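Local atomic coordinates of mandelate racemase / muconate lactonizing enzyme (Burkholderia pseudomallei, PDB entry 2POD), a protein that is of unknown function but belongs to the enolase superfamily, binds a sodium ion at a carboxylate site and may act as a lyase. Residues Ala309-Pro321 / Ala332-Leu344. Residues are numbered along the deposited sequence; the frame is centred on the assembly and turned at random.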
loop_
_atom_site.group_PDB
_atom_site.type_symbol
_atom_site.label_atom_id
_atom_site.label_comp_id
_atom_site.label_asym_id
_atom_site.label_seq_id
_atom_site.Cartn_x
_atom_site.Cartn_y
_atom_site.Cartn_z
ATOM N N ALA B 309 -15.682 3.679 -22.131
ATOM C CA ALA B 309 -14.665 3.820 -23.175
ATOM C C ALA B 309 -13.731 5.009 -22.944
ATOM O O ALA B 309 -12.517 4.892 -23.108
ATOM C CB ALA B 309 -15.315 3.904 -24.560
ATOM N N SER B 310 -14.308 6.141 -22.552
ATOM C CA SER B 310 -13.543 7.357 -22.338
ATOM C C SER B 310 -12.743 7.326 -21.035
ATOM O O SER B 310 -11.682 7.935 -20.952
ATOM C CB SER B 310 -14.446 8.589 -22.425
ATOM O OG SER B 310 -15.498 8.533 -21.481
HETATM N N MSE B 311 -13.252 6.603 -20.037
HETATM C CA MSE B 311 -12.490 6.233 -18.833
HETATM C C MSE B 311 -11.272 5.368 -19.140
HETATM O O MSE B 311 -10.161 5.691 -18.730
HETATM C CB MSE B 311 -13.375 5.457 -17.863
HETATM C CG MSE B 311 -14.025 6.278 -16.790
HETATM SE SE MSE B 311 -14.706 5.132 -15.376
HETATM C CE MSE B 311 -13.055 4.793 -14.434
ATOM N N ALA B 312 -11.501 4.261 -19.845
ATOM C CA ALA B 312 -10.449 3.323 -20.227
ATOM C C ALA B 312 -9.288 3.965 -20.985
ATOM O O ALA B 312 -8.149 3.519 -20.850
ATOM C CB ALA B 312 -11.035 2.178 -21.040
ATOM N N GLU B 313 -9.588 4.999 -21.778
ATOM C CA GLU B 313 -8.574 5.764 -22.516
ATOM C C GLU B 313 -7.608 6.468 -21.565
ATOM O O GLU B 313 -6.399 6.495 -21.816
ATOM C CB GLU B 313 -9.231 6.778 -23.465
ATOM C CG GLU B 313 -8.320 7.310 -24.586
ATOM C CD GLU B 313 -8.985 8.396 -25.448
ATOM O OE1 GLU B 313 -10.226 8.528 -25.396
ATOM O OE2 GLU B 313 -8.265 9.116 -26.179
ATOM N N ALA B 314 -8.138 7.002 -20.461
ATOM C CA ALA B 314 -7.306 7.583 -19.393
ATOM C C ALA B 314 -6.341 6.604 -18.706
ATOM O O ALA B 314 -5.365 7.027 -18.083
ATOM C CB ALA B 314 -8.166 8.312 -18.372
ATOM N N TRP B 315 -6.609 5.303 -18.820
ATOM C CA TRP B 315 -5.709 4.277 -18.299
ATOM C C TRP B 315 -4.884 3.634 -19.428
ATOM O O TRP B 315 -4.233 2.597 -19.223
ATOM C CB TRP B 315 -6.502 3.207 -17.550
ATOM C CG TRP B 315 -6.716 3.480 -16.072
ATOM C CD1 TRP B 315 -6.081 2.871 -15.023
ATOM C CD2 TRP B 315 -7.645 4.403 -15.493
ATOM N NE1 TRP B 315 -6.552 3.368 -13.829
ATOM C CE2 TRP B 315 -7.518 4.303 -14.089
ATOM C CE3 TRP B 315 -8.575 5.306 -16.025
ATOM C CZ2 TRP B 315 -8.280 5.077 -13.211
ATOM C CZ3 TRP B 315 -9.340 6.068 -15.154
ATOM C CH2 TRP B 315 -9.179 5.956 -13.760
ATOM N N HIS B 316 -4.931 4.264 -20.608
ATOM C CA HIS B 316 -4.174 3.866 -21.808
ATOM C C HIS B 316 -4.618 2.514 -22.340
ATOM O O HIS B 316 -3.818 1.766 -22.906
ATOM C CB HIS B 316 -2.649 3.892 -21.589
ATOM C CG HIS B 316 -2.127 5.193 -21.069
ATOM N ND1 HIS B 316 -1.729 5.362 -19.761
ATOM C CD2 HIS B 316 -1.929 6.386 -21.681
ATOM C CE1 HIS B 316 -1.309 6.601 -19.586
ATOM N NE2 HIS B 316 -1.423 7.244 -20.735
ATOM N N LEU B 317 -5.898 2.208 -22.146
ATOM C CA LEU B 317 -6.435 0.912 -22.530
ATOM C C LEU B 317 -7.394 1.030 -23.710
ATOM O O LEU B 317 -8.147 2.003 -23.799
ATOM C CB LEU B 317 -7.094 0.205 -21.335
ATOM C CG LEU B 317 -6.219 -0.036 -20.106
ATOM C CD1 LEU B 317 -6.939 -0.919 -19.122
ATOM C CD2 LEU B 317 -4.847 -0.613 -20.453
ATOM N N PRO B 318 -7.343 0.054 -24.638
ATOM C CA PRO B 318 -8.348 -0.027 -25.684
ATOM C C PRO B 318 -9.630 -0.714 -25.261
ATOM O O PRO B 318 -9.594 -1.673 -24.480
ATOM C CB PRO B 318 -7.653 -0.820 -26.791
ATOM C CG PRO B 318 -6.591 -1.613 -26.116
ATOM C CD PRO B 318 -6.316 -0.997 -24.772
ATOM N N VAL B 319 -10.750 -0.215 -25.783
ATOM C CA VAL B 319 -12.033 -0.916 -25.718
ATOM C C VAL B 319 -12.263 -1.825 -26.934
ATOM O O VAL B 319 -11.965 -1.447 -28.073
ATOM C CB VAL B 319 -13.215 0.075 -25.476
ATOM C CG1 VAL B 319 -14.573 -0.566 -25.750
ATOM C CG2 VAL B 319 -13.177 0.567 -24.049
ATOM N N ALA B 320 -12.759 -3.032 -26.669
ATOM C CA ALA B 320 -13.286 -3.911 -27.705
ATOM C C ALA B 320 -14.731 -4.293 -27.373
ATOM O O ALA B 320 -14.962 -5.127 -26.498
ATOM C CB ALA B 320 -12.417 -5.162 -27.834
ATOM N N PRO B 321 -15.712 -3.669 -28.053
ATOM C CA PRO B 321 -17.123 -4.006 -27.834
ATOM C C PRO B 321 -17.525 -5.423 -28.264
ATOM O O PRO B 321 -17.106 -5.904 -29.323
ATOM C CB PRO B 321 -17.872 -2.948 -28.640
ATOM C CG PRO B 321 -16.862 -1.859 -28.860
ATOM C CD PRO B 321 -15.567 -2.571 -29.019
ATOM N N ALA B 332 -25.127 -1.164 -33.060
ATOM C CA ALA B 332 -24.885 -0.178 -32.008
ATOM C C ALA B 332 -23.443 -0.185 -31.491
ATOM O O ALA B 332 -22.881 0.875 -31.210
ATOM C CB ALA B 332 -25.872 -0.381 -30.857
ATOM N N SER B 333 -22.848 -1.372 -31.385
ATOM C CA SER B 333 -21.448 -1.508 -30.987
ATOM C C SER B 333 -20.529 -0.920 -32.037
ATOM O O SER B 333 -19.491 -0.342 -31.698
ATOM C CB SER B 333 -21.064 -2.973 -30.760
ATOM O OG SER B 333 -21.983 -3.636 -29.920
ATOM N N THR B 334 -20.900 -1.089 -33.304
ATOM C CA THR B 334 -20.092 -0.604 -34.425
ATOM C C THR B 334 -20.111 0.922 -34.475
ATOM O O THR B 334 -19.078 1.547 -34.706
ATOM C CB THR B 334 -20.540 -1.226 -35.770
ATOM O OG1 THR B 334 -20.404 -2.653 -35.702
ATOM C CG2 THR B 334 -19.694 -0.714 -36.922
ATOM N N HIS B 335 -21.278 1.506 -34.209
ATOM C CA HIS B 335 -21.391 2.921 -33.876
ATOM C C HIS B 335 -20.409 3.365 -32.778
ATOM O O HIS B 335 -19.693 4.350 -32.961
ATOM C CB HIS B 335 -22.832 3.277 -33.502
ATOM C CG HIS B 335 -23.744 3.454 -34.681
ATOM N ND1 HIS B 335 -23.801 4.622 -35.412
ATOM C CD2 HIS B 335 -24.652 2.618 -35.239
ATOM C CE1 HIS B 335 -24.698 4.495 -36.375
ATOM N NE2 HIS B 335 -25.221 3.285 -36.298
ATOM N N LEU B 336 -20.358 2.624 -31.666
ATOM C CA LEU B 336 -19.408 2.913 -30.575
ATOM C C LEU B 336 -17.952 2.760 -31.020
ATOM O O LEU B 336 -17.104 3.598 -30.710
ATOM C CB LEU B 336 -19.701 2.049 -29.325
ATOM C CG LEU B 336 -18.679 2.060 -28.170
ATOM C CD1 LEU B 336 -18.697 3.394 -27.433
ATOM C CD2 LEU B 336 -18.878 0.899 -27.191
ATOM N N SER B 337 -17.683 1.701 -31.774
ATOM C CA SER B 337 -16.350 1.408 -32.271
ATOM C C SER B 337 -15.846 2.418 -33.291
ATOM O O SER B 337 -14.633 2.546 -33.497
ATOM C CB SER B 337 -16.326 0.019 -32.889
ATOM O OG SER B 337 -16.463 -0.957 -31.884
ATOM N N LEU B 338 -16.778 3.116 -33.937
ATOM C CA LEU B 338 -16.435 4.171 -34.887
ATOM C C LEU B 338 -16.169 5.477 -34.148
ATOM O O LEU B 338 -15.296 6.243 -34.528
ATOM C CB LEU B 338 -17.557 4.345 -35.918
ATOM C CG LEU B 338 -17.387 3.729 -37.318
ATOM C CD1 LEU B 338 -16.994 2.265 -37.304
ATOM C CD2 LEU B 338 -18.638 3.937 -38.164
ATOM N N ASN B 339 -16.915 5.709 -33.075
ATOM C CA ASN B 339 -16.745 6.920 -32.288
ATOM C C ASN B 339 -15.499 6.927 -31.409
ATOM O O ASN B 339 -14.765 7.909 -31.396
ATOM C CB ASN B 339 -17.966 7.212 -31.428
ATOM C CG ASN B 339 -17.659 8.208 -30.329
ATOM O OD1 ASN B 339 -17.503 9.404 -30.589
ATOM N ND2 ASN B 339 -17.529 7.715 -29.098
ATOM N N ALA B 340 -15.286 5.847 -30.655
ATOM C CA ALA B 340 -14.280 5.836 -29.585
ATOM C C ALA B 340 -12.858 5.898 -30.146
ATOM O O ALA B 340 -12.469 5.043 -30.941
ATOM C CB ALA B 340 -14.456 4.616 -28.692
ATOM N N PRO B 341 -12.080 6.923 -29.742
ATOM C CA PRO B 341 -10.669 7.029 -30.126
ATOM C C PRO B 341 -9.834 5.821 -29.682
ATOM O O PRO B 341 -8.836 5.480 -30.332
ATOM C CB PRO B 341 -10.199 8.294 -29.400
ATOM C CG PRO B 341 -11.435 9.057 -29.101
ATOM C CD PRO B 341 -12.500 8.039 -28.875
ATOM N N ASN B 342 -10.248 5.175 -28.592
ATOM C CA ASN B 342 -9.572 3.974 -28.117
ATOM C C ASN B 342 -10.166 2.628 -28.536
ATOM O O ASN B 342 -9.760 1.603 -28.012
ATOM C CB ASN B 342 -9.354 4.024 -26.601
ATOM C CG ASN B 342 -10.641 3.996 -25.834
ATOM O OD1 ASN B 342 -11.622 4.625 -26.230
ATOM N ND2 ASN B 342 -10.649 3.272 -24.719
ATOM N N ALA B 343 -11.098 2.616 -29.483
ATOM C CA ALA B 343 -11.614 1.342 -30.008
ATOM C C ALA B 343 -10.564 0.518 -30.769
ATOM O O ALA B 343 -9.806 1.053 -31.565
ATOM C CB ALA B 343 -12.839 1.571 -30.849
ATOM N N LEU B 344 -10.500 -0.779 -30.481
ATOM C CA LEU B 344 -9.416 -1.638 -30.982
ATOM C C LEU B 344 -9.928 -2.491 -32.137
ATOM O O LEU B 344 -9.425 -2.412 -33.267
ATOM C CB LEU B 344 -8.919 -2.564 -29.864
ATOM C CG LEU B 344 -7.498 -3.143 -29.729
ATOM C CD1 LEU B 344 -7.571 -4.491 -29.012
ATOM C CD2 LEU B 344 -6.676 -3.252 -31.014
HETATM O O HOH W 1 -12.551 7.029 -25.602
#
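Asn342 reaches from the turn after helix 327-339 into the angle between the last turns of helix 301-314 and the chain that leaves it for strand 319-321, joining these elements within the beta/alpha barrel of the enolase superfamily. Its amide nitrogen ND2 gives a straight hydrogen bond to Leu317 O at 3.0 Å (N-H...O 173°), lying in both the amide and the carbonyl plane, and a weak, bent one to Ala309 O. On the other branch, a water bridges OD1 and Glu313 OE1. Asparagine suits the place because one short amide supplies donor and acceptor together. Its CG sits between the backbone N and the carbonyl carbon (chi1 66°), which tips the amide back toward the helix. The backbone O of Asn342 accepts from Val319 N. Leu344 N donates to Val319 O at 2.9 Å, and the two bonds make a single beta bridge between Val319 and Ala343.

Apolar groups pack beside these bonds. Ala309, small enough for the helix to come close, rests its CB 4.3 Å from CB of Ala340, and Pro318 CB meets CG of Leu344 at 3.7 Å. The carboxylate of the extended Glu313 runs across CB of Pro341, OE2 nearest at 3.8 Å, and its OE1 forms a salt bridge with Arg277 of a neighbouring subunit.

Further out, two turns set the geometry. A Schellman motif with His316 at positive phi ends helix 301-314 and directs Leu317 toward the strand, while a type I turn from Ala340 to Ala343 presents Asn342. At the far end Pro321 packs against helix 327-339: its CG lies 3.8 Å from Leu336 CD2 and 3.2 Å from OG of Ser337, a hydroxyl that donates to Ser333 O from above the carbonyl plane.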